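Long-range contact in glutamine aminotransferase class-II domain protein (Ruegeria pomeroyi, PDB 3MDN), which is probably a class II glutamine amidotransferase of the Ntn-hydrolase type, expected to hydrolyse glutamine to release ammonia, though the acceptor of the ammonia is not known: residues P161-E173 with A249-D261. Sequence-based numbering, arbitrary orientation.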
ATOM      1  N   PRO D 161     -27.222  19.317  14.336  1.00 29.67           N
ATOM      2  CA  PRO D 161     -25.775  19.082  14.435  1.00 29.34           C
ATOM      3  C   PRO D 161     -25.125  19.603  15.714  1.00 29.43           C
ATOM      4  O   PRO D 161     -24.348  18.884  16.337  1.00 29.30           O
ATOM      5  CB  PRO D 161     -25.201  19.799  13.221  1.00 29.78           C
ATOM      6  CG  PRO D 161     -26.355  20.160  12.347  1.00 30.60           C
ATOM      7  CD  PRO D 161     -27.575  20.198  13.215  1.00 30.24           C
ATOM      8  N   HIS D 162     -25.457  20.826  16.107  1.00 29.05           N
ATOM      9  CA  HIS D 162     -24.951  21.432  17.335  1.00 29.09           C
ATOM     10  C   HIS D 162     -25.329  20.637  18.586  1.00 28.33           C
ATOM     11  O   HIS D 162     -24.446  20.264  19.383  1.00 27.58           O
ATOM     12  CB  HIS D 162     -25.485  22.869  17.442  1.00 29.71           C
ATOM     13  CG  HIS D 162     -25.109  23.579  18.706  1.00 31.77           C
ATOM     14  ND1 HIS D 162     -25.649  23.258  19.936  1.00 35.32           N
ATOM     15  CD2 HIS D 162     -24.286  24.635  18.923  1.00 33.35           C
ATOM     16  CE1 HIS D 162     -25.170  24.077  20.860  1.00 36.18           C
ATOM     17  NE2 HIS D 162     -24.352  24.932  20.270  1.00 36.90           N
ATOM     18  N   GLY D 163     -26.639  20.416  18.770  1.00 27.85           N
ATOM     19  CA  GLY D 163     -27.147  19.616  19.901  1.00 27.11           C
ATOM     20  C   GLY D 163     -26.575  18.202  19.897  1.00 27.22           C
ATOM     21  O   GLY D 163     -26.150  17.687  20.929  1.00 26.97           O
ATOM     22  N   ALA D 164     -26.522  17.577  18.724  1.00 26.97           N
ATOM     23  CA  ALA D 164     -26.068  16.180  18.638  1.00 26.85           C
ATOM     24  C   ALA D 164     -24.572  16.048  18.962  1.00 27.27           C
ATOM     25  O   ALA D 164     -24.176  15.153  19.689  1.00 27.24           O
ATOM     26  CB  ALA D 164     -26.387  15.583  17.291  1.00 26.43           C
ATOM     27  N   LEU D 165     -23.743  16.944  18.438  1.00 27.73           N
ATOM     28  CA  LEU D 165     -22.325  16.853  18.749  1.00 27.71           C
ATOM     29  C   LEU D 165     -22.135  17.115  20.251  1.00 27.20           C
ATOM     30  O   LEU D 165     -21.405  16.396  20.946  1.00 28.14           O
ATOM     31  CB  LEU D 165     -21.506  17.820  17.887  1.00 27.44           C
ATOM     32  CG  LEU D 165     -20.009  17.742  18.179  1.00 28.02           C
ATOM     33  CD1 LEU D 165     -19.495  16.345  17.809  1.00 30.70           C
ATOM     34  CD2 LEU D 165     -19.264  18.773  17.406  1.00 30.60           C
ATOM     35  N   ALA D 166     -22.815  18.149  20.740  1.00 27.89           N
ATOM     36  CA  ALA D 166     -22.867  18.506  22.171  1.00 26.55           C
ATOM     37  C   ALA D 166     -23.176  17.281  23.069  1.00 25.36           C
ATOM     38  O   ALA D 166     -22.486  17.019  24.069  1.00 24.38           O
ATOM     39  CB  ALA D 166     -23.900  19.618  22.398  1.00 26.66           C
ATOM     40  N   ARG D 167     -24.199  16.523  22.702  1.00 24.57           N
ATOM     41  CA  ARG D 167     -24.570  15.312  23.471  1.00 23.99           C
ATOM     42  C   ARG D 167     -23.554  14.147  23.359  1.00 23.86           C
ATOM     43  O   ARG D 167     -23.242  13.452  24.357  1.00 24.33           O
ATOM     44  CB  ARG D 167     -25.984  14.855  23.095  1.00 23.43           C
ATOM     45  CG  ARG D 167     -27.124  15.738  23.667  1.00 24.46           C
ATOM     46  CD  ARG D 167     -28.544  15.146  23.360  1.00 28.01           C
ATOM     47  NE  ARG D 167     -28.801  15.073  21.921  1.00 26.62           N
ATOM     48  CZ  ARG D 167     -29.271  16.086  21.200  1.00 25.62           C
ATOM     49  NH1 ARG D 167     -29.462  15.957  19.897  1.00 25.51           N
ATOM     50  NH2 ARG D 167     -29.566  17.226  21.783  1.00 25.72           N
ATOM     51  N   ALA D 168     -23.045  13.912  22.156  1.00 23.46           N
ATOM     52  CA  ALA D 168     -22.035  12.869  21.955  1.00 23.65           C
ATOM     53  C   ALA D 168     -20.777  13.169  22.790  1.00 24.25           C
ATOM     54  O   ALA D 168     -20.199  12.276  23.437  1.00 24.26           O
ATOM     55  CB  ALA D 168     -21.680  12.781  20.496  1.00 23.27           C
ATOM     56  N   ILE D 169     -20.373  14.433  22.804  1.00 24.26           N
ATOM     57  CA  ILE D 169     -19.206  14.819  23.597  1.00 25.64           C
ATOM     58  C   ILE D 169     -19.414  14.635  25.105  1.00 25.89           C
ATOM     59  O   ILE D 169     -18.546  14.082  25.802  1.00 26.37           O
ATOM     60  CB  ILE D 169     -18.783  16.263  23.238  1.00 26.25           C
ATOM     61  CG1 ILE D 169     -18.049  16.238  21.885  1.00 27.06           C
ATOM     62  CG2 ILE D 169     -17.911  16.888  24.326  1.00 26.75           C
ATOM     63  CD1 ILE D 169     -17.875  17.626  21.324  1.00 33.57           C
ATOM     64  N   ALA D 170     -20.562  15.098  25.616  1.00 26.14           N
ATOM     65  CA  ALA D 170     -20.930  14.886  27.031  1.00 26.69           C
ATOM     66  C   ALA D 170     -20.813  13.414  27.414  1.00 26.64           C
ATOM     67  O   ALA D 170     -20.217  13.055  28.437  1.00 27.62           O
ATOM     68  CB  ALA D 170     -22.372  15.399  27.316  1.00 25.84           C
ATOM     69  N   ARG D 171     -21.398  12.560  26.587  1.00 26.32           N
ATOM     70  CA  ARG D 171     -21.375  11.123  26.841  1.00 26.27           C
ATOM     71  C   ARG D 171     -19.947  10.563  26.899  1.00 25.54           C
ATOM     72  O   ARG D 171     -19.589   9.828  27.829  1.00 24.60           O
ATOM     73  CB  ARG D 171     -22.183  10.412  25.769  1.00 27.17           C
ATOM     74  CG  ARG D 171     -23.598  10.151  26.185  1.00 32.61           C
ATOM     75  CD  ARG D 171     -23.678   8.734  26.852  1.00 39.49           C
ATOM     76  NE  ARG D 171     -24.366   7.733  26.035  1.00 43.67           N
ATOM     77  CZ  ARG D 171     -25.073   8.017  24.944  1.00 44.12           C
ATOM     78  NH1 ARG D 171     -25.176   9.272  24.534  1.00 44.62           N
ATOM     79  NH2 ARG D 171     -25.679   7.051  24.272  1.00 42.76           N
ATOM     80  N   LEU D 172     -19.112  10.927  25.926  1.00 24.47           N
ATOM     81  CA  LEU D 172     -17.745  10.382  25.928  1.00 24.52           C
ATOM     82  C   LEU D 172     -16.887  10.970  27.043  1.00 24.13           C
ATOM     83  O   LEU D 172     -16.039  10.280  27.621  1.00 23.14           O
ATOM     84  CB  LEU D 172     -17.068  10.589  24.577  1.00 24.48           C
ATOM     85  CG  LEU D 172     -17.410   9.603  23.464  1.00 25.96           C
ATOM     86  CD1 LEU D 172     -16.789  10.050  22.152  1.00 27.20           C
ATOM     87  CD2 LEU D 172     -16.948   8.213  23.817  1.00 25.83           C
ATOM     88  N   GLU D 173     -17.117  12.245  27.344  1.00 23.60           N
ATOM     89  CA  GLU D 173     -16.386  12.862  28.427  1.00 24.94           C
ATOM     90  C   GLU D 173     -16.753  12.231  29.761  1.00 24.38           C
ATOM     91  O   GLU D 173     -15.877  12.025  30.619  1.00 25.07           O
ATOM     92  CB  GLU D 173     -16.598  14.394  28.448  1.00 25.42           C
ATOM     93  CG  GLU D 173     -15.756  15.099  29.475  1.00 26.85           C
ATOM     94  CD  GLU D 173     -15.992  16.604  29.557  1.00 29.61           C
ATOM     95  OE1 GLU D 173     -16.021  17.306  28.522  1.00 29.16           O
ATOM     96  OE2 GLU D 173     -16.107  17.101  30.700  1.00 32.98           O
ATOM     97  N   ALA D 249     -25.261  28.895   3.557  1.00 33.49           N
ATOM     98  CA  ALA D 249     -25.887  29.788   2.579  1.00 34.91           C
ATOM     99  C   ALA D 249     -25.954  31.238   3.047  1.00 35.57           C
ATOM    100  O   ALA D 249     -26.122  32.136   2.223  1.00 37.10           O
ATOM    101  CB  ALA D 249     -27.259  29.280   2.208  1.00 34.83           C
ATOM    102  N   GLU D 250     -25.821  31.467   4.357  1.00 35.82           N
ATOM    103  CA  GLU D 250     -25.847  32.824   4.938  1.00 35.83           C
ATOM    104  C   GLU D 250     -24.463  33.498   5.110  1.00 35.63           C
ATOM    105  O   GLU D 250     -24.397  34.689   5.380  1.00 36.02           O
ATOM    106  CB  GLU D 250     -26.581  32.816   6.291  1.00 35.85           C
ATOM    107  N   GLY D 251     -23.371  32.746   4.940  1.00 35.27           N
ATOM    108  CA  GLY D 251     -22.016  33.227   5.296  1.00 33.58           C
ATOM    109  C   GLY D 251     -21.508  32.437   6.500  1.00 33.07           C
ATOM    110  O   GLY D 251     -21.957  31.301   6.740  1.00 31.78           O
ATOM    111  N   ALA D 252     -20.596  33.032   7.271  1.00 32.11           N
ATOM    112  CA  ALA D 252     -19.974  32.351   8.408  1.00 32.19           C
ATOM    113  C   ALA D 252     -20.464  32.944   9.718  1.00 31.85           C
ATOM    114  O   ALA D 252     -20.470  34.146   9.877  1.00 32.04           O
ATOM    115  CB  ALA D 252     -18.472  32.470   8.334  1.00 32.84           C
ATOM    116  N   ALA D 253     -20.874  32.102  10.658  1.00 31.33           N
ATOM    117  CA  ALA D 253     -21.358  32.591  11.943  1.00 30.54           C
ATOM    118  C   ALA D 253     -20.882  31.678  13.073  1.00 30.34           C
ATOM    119  O   ALA D 253     -20.764  30.449  12.888  1.00 29.64           O
ATOM    120  CB  ALA D 253     -22.884  32.679  11.925  1.00 30.61           C
ATOM    121  N   GLU D 254     -20.590  32.274  14.224  1.00 28.94           N
ATOM    122  CA  GLU D 254     -20.184  31.531  15.414  1.00 30.31           C
ATOM    123  C   GLU D 254     -21.283  31.512  16.466  1.00 30.50           C
ATOM    124  O   GLU D 254     -22.140  32.387  16.486  1.00 30.39           O
ATOM    125  CB  GLU D 254     -18.952  32.162  16.056  1.00 30.43           C
ATOM    126  CG  GLU D 254     -17.622  31.875  15.373  1.00 30.05           C
ATOM    127  CD  GLU D 254     -16.447  32.456  16.171  1.00 28.49           C
ATOM    128  OE1 GLU D 254     -16.517  32.478  17.418  1.00 24.45           O
ATOM    129  OE2 GLU D 254     -15.453  32.864  15.548  1.00 28.21           O
ATOM    130  N   ARG D 255     -21.186  30.558  17.386  1.00 30.99           N
ATOM    131  CA  ARG D 255     -22.236  30.247  18.348  1.00 31.99           C
ATOM    132  C   ARG D 255     -21.534  29.585  19.532  1.00 31.77           C
ATOM    133  O   ARG D 255     -20.530  28.884  19.330  1.00 31.46           O
ATOM    134  CB  ARG D 255     -23.126  29.216  17.683  1.00 33.03           C
ATOM    135  CG  ARG D 255     -24.594  29.428  17.735  1.00 36.80           C
ATOM    136  CD  ARG D 255     -25.222  28.267  16.943  1.00 41.34           C
ATOM    137  NE  ARG D 255     -26.116  27.503  17.813  1.00 45.13           N
ATOM    138  CZ  ARG D 255     -26.967  26.562  17.415  1.00 44.44           C
ATOM    139  NH1 ARG D 255     -27.073  26.221  16.130  1.00 44.31           N
ATOM    140  NH2 ARG D 255     -27.723  25.966  18.321  1.00 45.32           N
ATOM    141  N   ASP D 256     -22.043  29.761  20.749  1.00 31.73           N
ATOM    142  CA  ASP D 256     -21.459  29.112  21.934  1.00 32.48           C
ATOM    143  C   ASP D 256     -21.658  27.607  21.825  1.00 32.61           C
ATOM    144  O   ASP D 256     -22.628  27.132  21.224  1.00 32.87           O
ATOM    145  CB  ASP D 256     -22.058  29.620  23.274  1.00 32.83           C
ATOM    146  CG  ASP D 256     -21.591  31.050  23.653  1.00 35.20           C
ATOM    147  OD1 ASP D 256     -20.497  31.499  23.214  1.00 35.87           O
ATOM    148  OD2 ASP D 256     -22.328  31.730  24.415  1.00 37.69           O
ATOM    149  N   PHE D 257     -20.726  26.854  22.390  1.00 32.66           N
ATOM    150  CA  PHE D 257     -20.767  25.403  22.274  1.00 33.75           C
ATOM    151  C   PHE D 257     -20.174  24.784  23.529  1.00 35.02           C
ATOM    152  O   PHE D 257     -19.003  24.982  23.844  1.00 35.29           O
ATOM    153  CB  PHE D 257     -19.998  24.932  21.029  1.00 32.69           C
ATOM    154  CG  PHE D 257     -19.946  23.423  20.875  1.00 32.05           C
ATOM    155  CD1 PHE D 257     -21.042  22.728  20.373  1.00 30.20           C
ATOM    156  CD2 PHE D 257     -18.816  22.704  21.266  1.00 29.48           C
ATOM    157  CE1 PHE D 257     -21.015  21.339  20.229  1.00 33.27           C
ATOM    158  CE2 PHE D 257     -18.776  21.311  21.133  1.00 34.85           C
ATOM    159  CZ  PHE D 257     -19.889  20.620  20.608  1.00 33.00           C
ATOM    160  N   ALA D 258     -20.986  24.041  24.258  1.00 36.79           N
ATOM    161  CA  ALA D 258     -20.481  23.319  25.419  1.00 38.53           C
ATOM    162  C   ALA D 258     -21.169  21.962  25.441  1.00 39.44           C
ATOM    163  O   ALA D 258     -22.278  21.860  24.939  1.00 39.64           O
ATOM    164  CB  ALA D 258     -20.759  24.115  26.708  1.00 38.20           C
ATOM    165  N   PRO D 259     -20.519  20.921  26.011  1.00 40.53           N
ATOM    166  CA  PRO D 259     -21.172  19.601  26.096  1.00 41.33           C
ATOM    167  C   PRO D 259     -22.546  19.723  26.757  1.00 41.94           C
ATOM    168  O   PRO D 259     -22.733  20.549  27.644  1.00 41.72           O
ATOM    169  CB  PRO D 259     -20.238  18.775  26.999  1.00 41.05           C
ATOM    170  CG  PRO D 259     -18.970  19.534  27.083  1.00 41.25           C
ATOM    171  CD  PRO D 259     -19.303  20.985  26.845  1.00 40.90           C
ATOM    172  N   ALA D 260     -23.496  18.906  26.313  1.00 43.04           N
ATOM    173  CA  ALA D 260     -24.888  18.993  26.758  1.00 43.91           C
ATOM    174  C   ALA D 260     -25.038  18.827  28.264  1.00 44.75           C
ATOM    175  O   ALA D 260     -24.266  18.089  28.888  1.00 45.13           O
ATOM    176  CB  ALA D 260     -25.748  17.955  26.017  1.00 43.45           C
ATOM    177  N   ASP D 261     -26.023  19.525  28.836  1.00 45.20           N
ATOM    178  CA  ASP D 261     -26.411  19.328  30.229  1.00 45.47           C
ATOM    179  C   ASP D 261     -26.823  17.871  30.437  1.00 45.61           C
ATOM    180  O   ASP D 261     -27.745  17.379  29.784  1.00 45.49           O
ATOM    181  CB  ASP D 261     -27.574  20.258  30.613  1.00 45.50           C
TER
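The imidazole of H162 is held on three sides by R255, D256 and F257, at the end of strand 251-256 and the start of the loop after it, and illustrates how one ring can tie a strand end to a helix. With CG anti to the backbone N (chi1 176°), the ring stands out from the first turn of helix 161-179. The guanidinium of R255 lies flat on one face, the planes only 6° apart and the centres 4.0 Å apart. Over the opposite face comes the edge of F257, a T-shaped pair with centroids 5.5 Å apart. Within the ring plane, H162 NE2 donates a nearly straight hydrogen bond (166°) to D256 O, 3.0 Å away. With an alanine in place of H162, D256 O would probably lose this donor, and the R255 guanidinium and F257 edge the faces they meet.

The F257 ring points its edge at H162 O, 3.7 Å from CE1, and at I169 CD1, while L165 CD2 approaches F257 CZ (3.7 Å); M244 also touches the F257 side chain. Farther along, P259 packs on I169 and A170, and A260 N donates to A166 O at 3.1 Å from above the carbonyl plane. On that plane's other face A170 N makes the ordinary helical bond.

Helix 161-179 thus packs on the sheet containing strands 197-203, 243-248 and 251-256, with helix 144-154 also touching it, consistent with the layered alpha-beta-beta-alpha Ntn-hydrolase fold. The D256 bond fixes a proton on NE2; the positive R255 guanidinium against the ring would probably make a second less favourable.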